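Local coordinates for protein iron Super-Oxide Dismutase (Plasmodium knowlesi, PDB 2AWP) that probably detoxifies superoxide radicals inside the cell, using a bound iron ion to dismute them to hydrogen peroxide and molecular oxygen, at residues M1-L5 with V36-N40; K9-L15 with W78-P83; F107-S112 with V176-W180. One frame throughout, in Å; residues are numbered along the deposited sequence.

How the contacts relate
The three contacts illustrate how segments distant in sequence are fastened together within the two domains of a superoxide dismutase. Contacts 1 and 2 both tie the N-terminal loop to the helical hairpin: residues 1-5 meet helix 21-43, residues 9-15 meet the end of helix 62-79, and the two centres lie 22 Å apart. Contact 3 joins two helices of the C-terminal domain, on the opposite side of the chain's centre from contact 1, with nearest atoms about 17 Å apart. Contacts 2 and 3, centres 18 Å apart, meet where Met81 SD packs 3.6 Å from Trp179 NE1, across the two domains. Contact 2 also comes closest to the probable iron site, the Trp78 side chain being about 4 Å from those of His27 and His74.

Contact 1. Residues M1-L5 with V36-N40; sequences MAIIL and VNKLN
Asn40 grips Ile3 at both its backbone N and its backbone O, a paired amide-to-backbone interaction that fastens the N-terminal segment of an iron superoxide dismutase to the first long helix of its alpha-hairpin domain. The backbone N of Ile3 donates to Asn40 OD1 at 3.0 Å, arriving in the carbonyl plane on a lone pair. In return Asn40 ND2 donates to Ile3 O at 2.9 Å, an almost straight bond (164° at the hydrogen) whose acceptor lies close to the plane of the asparagine amide. Two bonds from opposite ends of one flat group fix its rotation and settle which end is oxygen and which nitrogen. The amide is carried to residues 1-5 by a first torsion of -79°, which puts CG opposite the carbonyl carbon of Asn40.

Around this polar centre carbon and sulfur pack. Met1 lays its CB 3.7 Å from Asn40 ND2, while its SD approaches Asn40 CB before the bent chain leads off. Ile3 points at the helix, and its CG1 makes an apolar contact with Leu39 CD2 at 3.9 Å. One turn before Asn40, Val36 divides its two methyls: CG1 lies against the Ile3 carbonyl, and CG2 faces Leu5, whose side chain crosses it at about a right angle. On the helix, Val36 and Leu39 both rest on Ile71 of helix 62-79, the other arm of the hairpin. Leu5 continues along helix 21-43 onto Tyr28, His32 and Ala33, its CD1 methyl standing in apolar contact 3.9 Å from Val36 CG2.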
loop_
_atom_site.group_PDB
_atom_site.type_symbol
_atom_site.label_atom_id
_atom_site.label_comp_id
_atom_site.label_asym_id
_atom_site.label_seq_id
_atom_site.Cartn_x
_atom_site.Cartn_y
_atom_site.Cartn_z
ATOM N N MET A 1 20.412 18.741 10.128
ATOM C CA MET A 1 19.242 17.832 10.285
ATOM C C MET A 1 19.706 16.543 10.930
ATOM O O MET A 1 20.398 15.737 10.307
ATOM C CB MET A 1 18.588 17.547 8.934
ATOM C CG MET A 1 17.967 18.779 8.257
ATOM S SD MET A 1 16.435 19.316 9.063
ATOM C CE MET A 1 16.247 20.959 8.347
ATOM N N ALA A 2 19.333 16.368 12.193
ATOM C CA ALA A 2 19.661 15.184 12.968
ATOM C C ALA A 2 19.690 13.847 12.183
ATOM O O ALA A 2 20.634 13.066 12.356
ATOM C CB ALA A 2 18.745 15.084 14.175
ATOM N N ILE A 3 18.678 13.563 11.356
ATOM C CA ILE A 3 18.667 12.280 10.598
ATOM C C ILE A 3 19.112 12.517 9.147
ATOM O O ILE A 3 18.561 13.366 8.445
ATOM C CB ILE A 3 17.285 11.529 10.653
ATOM C CG1 ILE A 3 16.748 11.400 12.092
ATOM C CG2 ILE A 3 17.356 10.139 9.957
ATOM C CD1 ILE A 3 17.515 10.447 12.980
ATOM N N ILE A 4 20.123 11.768 8.719
ATOM C CA ILE A 4 20.647 11.867 7.358
ATOM C C ILE A 4 20.328 10.622 6.554
ATOM O O ILE A 4 20.534 9.506 7.036
ATOM C CB ILE A 4 22.195 12.093 7.347
ATOM C CG1 ILE A 4 22.543 13.425 8.056
ATOM C CG2 ILE A 4 22.749 12.073 5.904
ATOM C CD1 ILE A 4 24.047 13.592 8.451
ATOM N N LEU A 5 19.845 10.814 5.325
ATOM C CA LEU A 5 19.645 9.716 4.354
ATOM C C LEU A 5 20.974 8.995 4.015
ATOM O O LEU A 5 21.864 9.582 3.409
ATOM C CB LEU A 5 18.990 10.249 3.064
ATOM C CG LEU A 5 18.648 9.197 1.990
ATOM C CD1 LEU A 5 17.573 8.210 2.494
ATOM C CD2 LEU A 5 18.230 9.839 0.616
ATOM N N VAL A 36 12.889 10.631 5.497
ATOM C CA VAL A 36 13.911 11.386 6.242
ATOM C C VAL A 36 13.480 12.850 6.482
ATOM O O VAL A 36 13.478 13.297 7.625
ATOM C CB VAL A 36 15.302 11.319 5.570
ATOM C CG1 VAL A 36 16.319 12.231 6.261
ATOM C CG2 VAL A 36 15.843 9.887 5.557
ATOM N N ASN A 37 13.099 13.572 5.425
ATOM C CA ASN A 37 12.694 14.965 5.546
ATOM C C ASN A 37 11.493 15.070 6.461
ATOM O O ASN A 37 11.447 15.945 7.342
ATOM C CB ASN A 37 12.433 15.604 4.159
ATOM C CG ASN A 37 13.650 15.495 3.247
ATOM O OD1 ASN A 37 14.771 15.357 3.741
ATOM N ND2 ASN A 37 13.445 15.511 1.925
ATOM N N LYS A 38 10.566 14.125 6.326
ATOM C CA LYS A 38 9.370 14.176 7.136
ATOM C C LYS A 38 9.671 13.911 8.610
ATOM O O LYS A 38 9.175 14.625 9.481
ATOM C CB LYS A 38 8.281 13.246 6.588
ATOM C CG LYS A 38 7.014 13.230 7.455
ATOM C CD LYS A 38 5.826 13.847 6.745
ATOM C CE LYS A 38 5.731 15.368 6.959
ATOM N NZ LYS A 38 5.044 15.745 8.249
ATOM N N LEU A 39 10.468 12.883 8.895
ATOM C CA LEU A 39 10.824 12.583 10.281
ATOM C C LEU A 39 11.502 13.749 10.979
ATOM O O LEU A 39 11.154 14.070 12.120
ATOM C CB LEU A 39 11.730 11.354 10.385
ATOM C CG LEU A 39 12.034 10.903 11.823
ATOM C CD1 LEU A 39 10.789 10.336 12.514
ATOM C CD2 LEU A 39 13.180 9.899 11.809
ATOM N N ASN A 40 12.470 14.366 10.303
ATOM C CA ASN A 40 13.185 15.520 10.878
ATOM C C ASN A 40 12.229 16.644 11.281
ATOM O O ASN A 40 12.405 17.255 12.325
ATOM C CB ASN A 40 14.304 16.010 9.923
ATOM C CG ASN A 40 15.541 15.138 9.999
ATOM O OD1 ASN A 40 15.993 14.788 11.094
ATOM N ND2 ASN A 40 16.083 14.767 8.851
#

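Contact 2. Residues K9-L15 with W78-P83; sequences KYALNAL and WDSMGP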
loop_
_atom_site.group_PDB
_atom_site.type_symbol
_atom_site.label_atom_id
_atom_site.label_comp_id
_atom_site.label_asym_id
_atom_site.label_seq_id
_atom_site.Cartn_x
_atom_site.Cartn_y
_atom_site.Cartn_z
ATOM N N LYS A 9 24.913 2.063 -1.842
ATOM C CA LYS A 9 26.263 1.542 -1.976
ATOM C C LYS A 9 26.658 1.258 -3.425
ATOM O O LYS A 9 27.667 0.588 -3.690
ATOM C CB LYS A 9 26.392 0.291 -1.095
ATOM C CG LYS A 9 26.275 0.668 0.410
ATOM C CD LYS A 9 26.257 -0.557 1.308
ATOM C CE LYS A 9 26.573 -0.132 2.737
ATOM N NZ LYS A 9 25.468 0.676 3.294
ATOM N N TYR A 10 25.829 1.742 -4.343
ATOM C CA TYR A 10 25.932 1.469 -5.762
ATOM C C TYR A 10 25.178 2.561 -6.529
ATOM O O TYR A 10 24.399 3.357 -5.957
ATOM C CB TYR A 10 25.345 0.073 -6.122
ATOM C CG TYR A 10 24.046 -0.280 -5.406
ATOM C CD1 TYR A 10 22.822 0.322 -5.771
ATOM C CD2 TYR A 10 24.041 -1.189 -4.345
ATOM C CE1 TYR A 10 21.631 0.019 -5.101
ATOM C CE2 TYR A 10 22.861 -1.499 -3.668
ATOM C CZ TYR A 10 21.653 -0.898 -4.063
ATOM O OH TYR A 10 20.489 -1.197 -3.418
ATOM N N ALA A 11 25.406 2.576 -7.834
ATOM C CA ALA A 11 24.794 3.546 -8.725
ATOM C C ALA A 11 23.282 3.292 -8.884
ATOM O O ALA A 11 22.779 2.168 -8.668
ATOM C CB ALA A 11 25.500 3.523 -10.093
ATOM N N LEU A 12 22.582 4.354 -9.268
ATOM C CA LEU A 12 21.140 4.366 -9.408
ATOM C C LEU A 12 20.666 3.371 -10.453
ATOM O O LEU A 12 19.555 2.881 -10.374
ATOM C CB LEU A 12 20.696 5.794 -9.784
ATOM C CG LEU A 12 19.374 6.327 -9.284
ATOM C CD1 LEU A 12 19.372 6.433 -7.767
ATOM C CD2 LEU A 12 19.150 7.680 -9.914
ATOM N N ASN A 13 21.522 3.072 -11.429
ATOM C CA ASN A 13 21.204 2.106 -12.476
ATOM C C ASN A 13 21.803 0.712 -12.188
ATOM O O ASN A 13 21.757 -0.145 -13.046
ATOM C CB ASN A 13 21.701 2.601 -13.861
ATOM C CG ASN A 13 23.205 2.633 -13.947
ATOM O OD1 ASN A 13 23.880 2.422 -12.951
ATOM N ND2 ASN A 13 23.739 2.949 -15.116
ATOM N N ALA A 14 22.393 0.500 -11.013
ATOM C CA ALA A 14 23.182 -0.718 -10.763
ATOM C C ALA A 14 22.317 -1.960 -10.625
ATOM O O ALA A 14 22.829 -3.087 -10.733
ATOM C CB ALA A 14 24.084 -0.555 -9.509
ATOM N N LEU A 15 21.013 -1.772 -10.385
ATOM C CA LEU A 15 20.111 -2.917 -10.218
ATOM C C LEU A 15 19.324 -3.218 -11.487
ATOM O O LEU A 15 18.489 -4.093 -11.510
ATOM C CB LEU A 15 19.177 -2.759 -9.002
ATOM C CG LEU A 15 19.854 -2.257 -7.719
ATOM C CD1 LEU A 15 18.824 -2.076 -6.577
ATOM C CD2 LEU A 15 20.983 -3.185 -7.260
ATOM N N TRP A 78 17.894 -1.449 0.519
ATOM C CA TRP A 78 18.947 -1.105 -0.447
ATOM C C TRP A 78 20.208 -1.955 -0.219
ATOM O O TRP A 78 20.785 -2.463 -1.179
ATOM C CB TRP A 78 19.282 0.408 -0.385
ATOM C CG TRP A 78 18.090 1.285 -0.733
ATOM C CD1 TRP A 78 17.586 2.304 -0.000
ATOM C CD2 TRP A 78 17.252 1.169 -1.890
ATOM N NE1 TRP A 78 16.476 2.840 -0.621
ATOM C CE2 TRP A 78 16.256 2.156 -1.786
ATOM C CE3 TRP A 78 17.247 0.314 -3.008
ATOM C CZ2 TRP A 78 15.253 2.317 -2.757
ATOM C CZ3 TRP A 78 16.269 0.486 -3.984
ATOM C CH2 TRP A 78 15.277 1.469 -3.842
ATOM N N ASP A 79 20.616 -2.073 1.053
ATOM C CA ASP A 79 21.774 -2.876 1.472
ATOM C C ASP A 79 21.597 -4.377 1.276
ATOM O O ASP A 79 22.594 -5.123 1.136
ATOM C CB ASP A 79 22.165 -2.549 2.918
ATOM C CG ASP A 79 22.565 -1.106 3.086
ATOM O OD1 ASP A 79 22.611 -0.372 2.061
ATOM O OD2 ASP A 79 22.816 -0.701 4.250
ATOM N N SER A 80 20.333 -4.812 1.229
ATOM C CA SER A 80 19.985 -6.211 0.924
ATOM C C SER A 80 20.140 -6.585 -0.546
ATOM O O SER A 80 19.919 -7.749 -0.922
ATOM C CB SER A 80 18.529 -6.516 1.339
ATOM O OG SER A 80 18.398 -6.558 2.750
ATOM N N MET A 81 20.493 -5.605 -1.379
ATOM C CA MET A 81 20.665 -5.813 -2.814
ATOM C C MET A 81 22.005 -5.286 -3.278
ATOM O O MET A 81 22.696 -4.637 -2.522
ATOM C CB MET A 81 19.569 -5.075 -3.600
ATOM C CG MET A 81 18.205 -5.655 -3.364
ATOM S SD MET A 81 16.946 -4.823 -4.321
ATOM C CE MET A 81 16.931 -3.193 -3.561
ATOM N N GLY A 82 22.341 -5.523 -4.542
ATOM C CA GLY A 82 23.558 -4.966 -5.114
ATOM C C GLY A 82 23.854 -5.451 -6.508
ATOM O O GLY A 82 23.278 -6.454 -6.959
ATOM N N PRO A 83 24.773 -4.756 -7.207
ATOM C CA PRO A 83 25.219 -5.281 -8.489
ATOM C C PRO A 83 26.178 -6.458 -8.221
ATOM O O PRO A 83 26.758 -6.548 -7.145
ATOM C CB PRO A 83 25.947 -4.084 -9.142
ATOM C CG PRO A 83 26.478 -3.303 -7.965
ATOM C CD PRO A 83 25.450 -3.485 -6.854
HETATM O O HOH W 1 22.837 0.224 -0.632
#
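One face of the Tyr10 ring is turned to Leu15 and to the chain leaving helix 62-79. Over it sits Leu15 CD2, 3.9 Å above the plane and displaced toward the rim; Pro83 CD, Gly82 CA and Met81 O approach obliquely from that same side. At the edge, in the plane, is the carbonyl oxygen of Trp78. The indole of Trp78 is met edge-on, by Tyr10 OH near CE3 and by Leu15 CD1 near CZ3.

Tyr10 OH donates to Trp78 O at 2.6 Å, tilted 24° from the carbonyl plane. Met81 N reaches the same oxygen from the opposite face, so two donors hold this carbonyl where the helix gives way to a loop. A chi1 of 41° tucks the ring between the two backbone arms of Tyr10 and directs its hydroxyl at the helix end. Tyr10 CB lies 3.6 Å from Pro83 CD. Beyond the ring, Leu15 CD1 touches Met81 CE, and Ala14, closing a type I turn from Ala11, packs its CB on the pyrrolidine of Pro83.

At the helix-end side of the contact, Lys9 NZ forms a salt bridge with Asp79 OD2 at 3.1 Å, weak as a hydrogen bond, while a water accepts from Lys9 N and donates to Asp79 OD1.

In the fold, the contact pins the N-terminal loop beside the exit of the helical hairpin. Trp78 NE1 is hydrogen-bonded to His32 ND1 of helix 21-43, and the indole meets His27, a probable iron ligand, edge-to-face. Leu15 and Trp78 both touch Leu24 of helix 21-43, while Asp79 and Ser80 rest on Phe187 of helix 185-196.

Contact 3. Residues F107-S112 with V176-W180; sequences FKNEFS and VKAWW
The six-membered ring of Trp180 reaches between Phe107 and Phe111, and aromatic contacts make up much of this buried contact. Phe107 CE2 comes to the edge of the indole, 3.7 Å from Trp180 CH2. The Phe111 ring presents its own edge to two tryptophans: its CD2 lies 3.6 Å from Trp180 CH2, and its CE2 3.8 Å from Trp179 CH2. Both phenylalanines pair obliquely with Trp180, the Phe107 plane standing at 86° to the indole. Phe107, Phe111, Trp179 and Trp180 together form an aromatic cluster.

The faces of the indole are covered differently. Lys108 CG makes a CH-pi contact over one face, 3.8 Å from the centroid of the Trp180 six-membered ring. With CG opposite its backbone N (chi1 -179°), the lysine starts out over the indole and runs on extended across the pyrrole half, Lys108 CE nearing Trp180 CG. Trp179 CE3 covers the opposite face.

Within the C-terminal domain of the iron/manganese superoxide dismutase fold, this cluster joins helix 104-117 to residues 176-180. Phe107 and Phe111 also lean on Ile136 of strand 134-140, and Trp179 on Met81.

The polar contact is a short chain of hydrogen bonds. Trp180 NE1 donates to Ser112 OG at 2.9 Å, a bent bond (131°) with the oxygen tilted from the ring plane. Ser112 OG in turn donates to Lys108 O, 2.6 Å away; Ser112 N reaches that carbonyl from its other face.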
loop_
_atom_site.group_PDB
_atom_site.type_symbol
_atom_site.label_atom_id
_atom_site.label_comp_id
_atom_site.label_asym_id
_atom_site.label_seq_id
_atom_site.Cartn_x
_atom_site.Cartn_y
_atom_site.Cartn_z
ATOM N N PHE A 107 13.907 -22.332 0.564
ATOM C CA PHE A 107 13.802 -20.979 1.108
ATOM C C PHE A 107 13.223 -20.002 0.052
ATOM O O PHE A 107 12.297 -19.221 0.340
ATOM C CB PHE A 107 15.150 -20.490 1.656
ATOM C CG PHE A 107 15.225 -19.004 1.801
ATOM C CD1 PHE A 107 14.451 -18.348 2.747
ATOM C CD2 PHE A 107 16.041 -18.250 0.950
ATOM C CE1 PHE A 107 14.484 -16.939 2.839
ATOM C CE2 PHE A 107 16.108 -16.861 1.055
ATOM C CZ PHE A 107 15.334 -16.206 2.007
ATOM N N LYS A 108 13.764 -20.082 -1.169
ATOM C CA LYS A 108 13.394 -19.199 -2.281
ATOM C C LYS A 108 11.901 -19.315 -2.592
ATOM O O LYS A 108 11.201 -18.294 -2.791
ATOM C CB LYS A 108 14.218 -19.582 -3.523
ATOM C CG LYS A 108 13.952 -18.721 -4.741
ATOM C CD LYS A 108 15.112 -18.843 -5.726
ATOM C CE LYS A 108 14.735 -18.264 -7.064
ATOM N NZ LYS A 108 15.812 -18.543 -8.034
ATOM N N ASN A 109 11.417 -20.562 -2.613
ATOM C CA ASN A 109 10.001 -20.851 -2.824
ATOM C C ASN A 109 9.070 -20.272 -1.773
ATOM O O ASN A 109 8.079 -19.629 -2.129
ATOM C CB ASN A 109 9.752 -22.342 -3.026
ATOM C CG ASN A 109 10.256 -22.824 -4.387
ATOM O OD1 ASN A 109 10.484 -22.017 -5.291
ATOM N ND2 ASN A 109 10.450 -24.136 -4.534
ATOM N N GLU A 110 9.383 -20.502 -0.491
ATOM C CA GLU A 110 8.563 -19.966 0.587
ATOM C C GLU A 110 8.637 -18.438 0.636
ATOM O O GLU A 110 7.622 -17.798 0.787
ATOM C CB GLU A 110 8.967 -20.547 1.942
ATOM C CG GLU A 110 9.097 -22.066 1.921
ATOM C CD GLU A 110 9.658 -22.643 3.228
ATOM O OE1 GLU A 110 9.539 -21.963 4.304
ATOM O OE2 GLU A 110 10.232 -23.765 3.130
ATOM N N PHE A 111 9.829 -17.867 0.499
ATOM C CA PHE A 111 9.974 -16.415 0.522
ATOM C C PHE A 111 9.193 -15.754 -0.593
ATOM O O PHE A 111 8.492 -14.781 -0.336
ATOM C CB PHE A 111 11.434 -15.942 0.479
ATOM C CG PHE A 111 11.626 -14.541 1.003
ATOM C CD1 PHE A 111 10.953 -14.108 2.146
ATOM C CD2 PHE A 111 12.504 -13.664 0.382
ATOM C CE1 PHE A 111 11.139 -12.798 2.655
ATOM C CE2 PHE A 111 12.715 -12.363 0.893
ATOM C CZ PHE A 111 12.037 -11.938 2.027
ATOM N N SER A 112 9.288 -16.303 -1.809
ATOM C CA SER A 112 8.561 -15.773 -2.963
ATOM C C SER A 112 7.045 -15.837 -2.745
ATOM O O SER A 112 6.323 -14.900 -3.100
ATOM C CB SER A 112 8.951 -16.527 -4.232
ATOM O OG SER A 112 10.360 -16.445 -4.457
ATOM N N VAL A 176 9.300 -9.997 -7.883
ATOM C CA VAL A 176 9.881 -10.914 -6.871
ATOM C C VAL A 176 10.909 -11.837 -7.540
ATOM O O VAL A 176 12.021 -12.017 -7.031
ATOM C CB VAL A 176 8.762 -11.691 -6.113
ATOM C CG1 VAL A 176 9.328 -12.846 -5.225
ATOM C CG2 VAL A 176 7.949 -10.712 -5.298
ATOM N N LYS A 177 10.567 -12.359 -8.712
ATOM C CA LYS A 177 11.469 -13.228 -9.461
ATOM C C LYS A 177 12.766 -12.500 -9.860
ATOM O O LYS A 177 13.863 -13.042 -9.711
ATOM C CB LYS A 177 10.731 -13.781 -10.694
ATOM C CG LYS A 177 11.370 -15.007 -11.324
ATOM C CD LYS A 177 10.321 -15.829 -12.112
ATOM C CE LYS A 177 9.697 -16.920 -11.258
ATOM N NZ LYS A 177 10.549 -18.169 -11.102
ATOM N N ALA A 178 12.638 -11.271 -10.357
ATOM C CA ALA A 178 13.784 -10.459 -10.748
ATOM C C ALA A 178 14.712 -10.093 -9.557
ATOM O O ALA A 178 15.945 -9.951 -9.698
ATOM C CB ALA A 178 13.292 -9.197 -11.477
ATOM N N TRP A 179 14.093 -9.941 -8.392
ATOM C CA TRP A 179 14.766 -9.550 -7.155
ATOM C C TRP A 179 15.820 -10.587 -6.720
ATOM O O TRP A 179 16.852 -10.210 -6.151
ATOM C CB TRP A 179 13.724 -9.348 -6.062
ATOM C CG TRP A 179 14.317 -8.926 -4.742
ATOM C CD1 TRP A 179 14.631 -7.647 -4.353
ATOM C CD2 TRP A 179 14.656 -9.780 -3.643
ATOM N NE1 TRP A 179 15.145 -7.655 -3.074
ATOM C CE2 TRP A 179 15.165 -8.951 -2.613
ATOM C CE3 TRP A 179 14.576 -11.170 -3.425
ATOM C CZ2 TRP A 179 15.594 -9.461 -1.381
ATOM C CZ3 TRP A 179 14.999 -11.669 -2.198
ATOM C CH2 TRP A 179 15.520 -10.814 -1.197
ATOM N N TRP A 180 15.561 -11.875 -7.010
ATOM C CA TRP A 180 16.532 -12.952 -6.768
ATOM C C TRP A 180 17.885 -12.727 -7.460
ATOM O O TRP A 180 18.925 -13.186 -6.974
ATOM C CB TRP A 180 15.911 -14.346 -7.056
ATOM C CG TRP A 180 14.778 -14.636 -6.061
ATOM C CD1 TRP A 180 13.434 -14.581 -6.312
ATOM C CD2 TRP A 180 14.908 -14.944 -4.656
ATOM N NE1 TRP A 180 12.723 -14.845 -5.167
ATOM C CE2 TRP A 180 13.592 -15.082 -4.137
ATOM C CE3 TRP A 180 16.003 -15.106 -3.791
ATOM C CZ2 TRP A 180 13.333 -15.406 -2.780
ATOM C CZ3 TRP A 180 15.760 -15.448 -2.438
ATOM C CH2 TRP A 180 14.432 -15.589 -1.951
#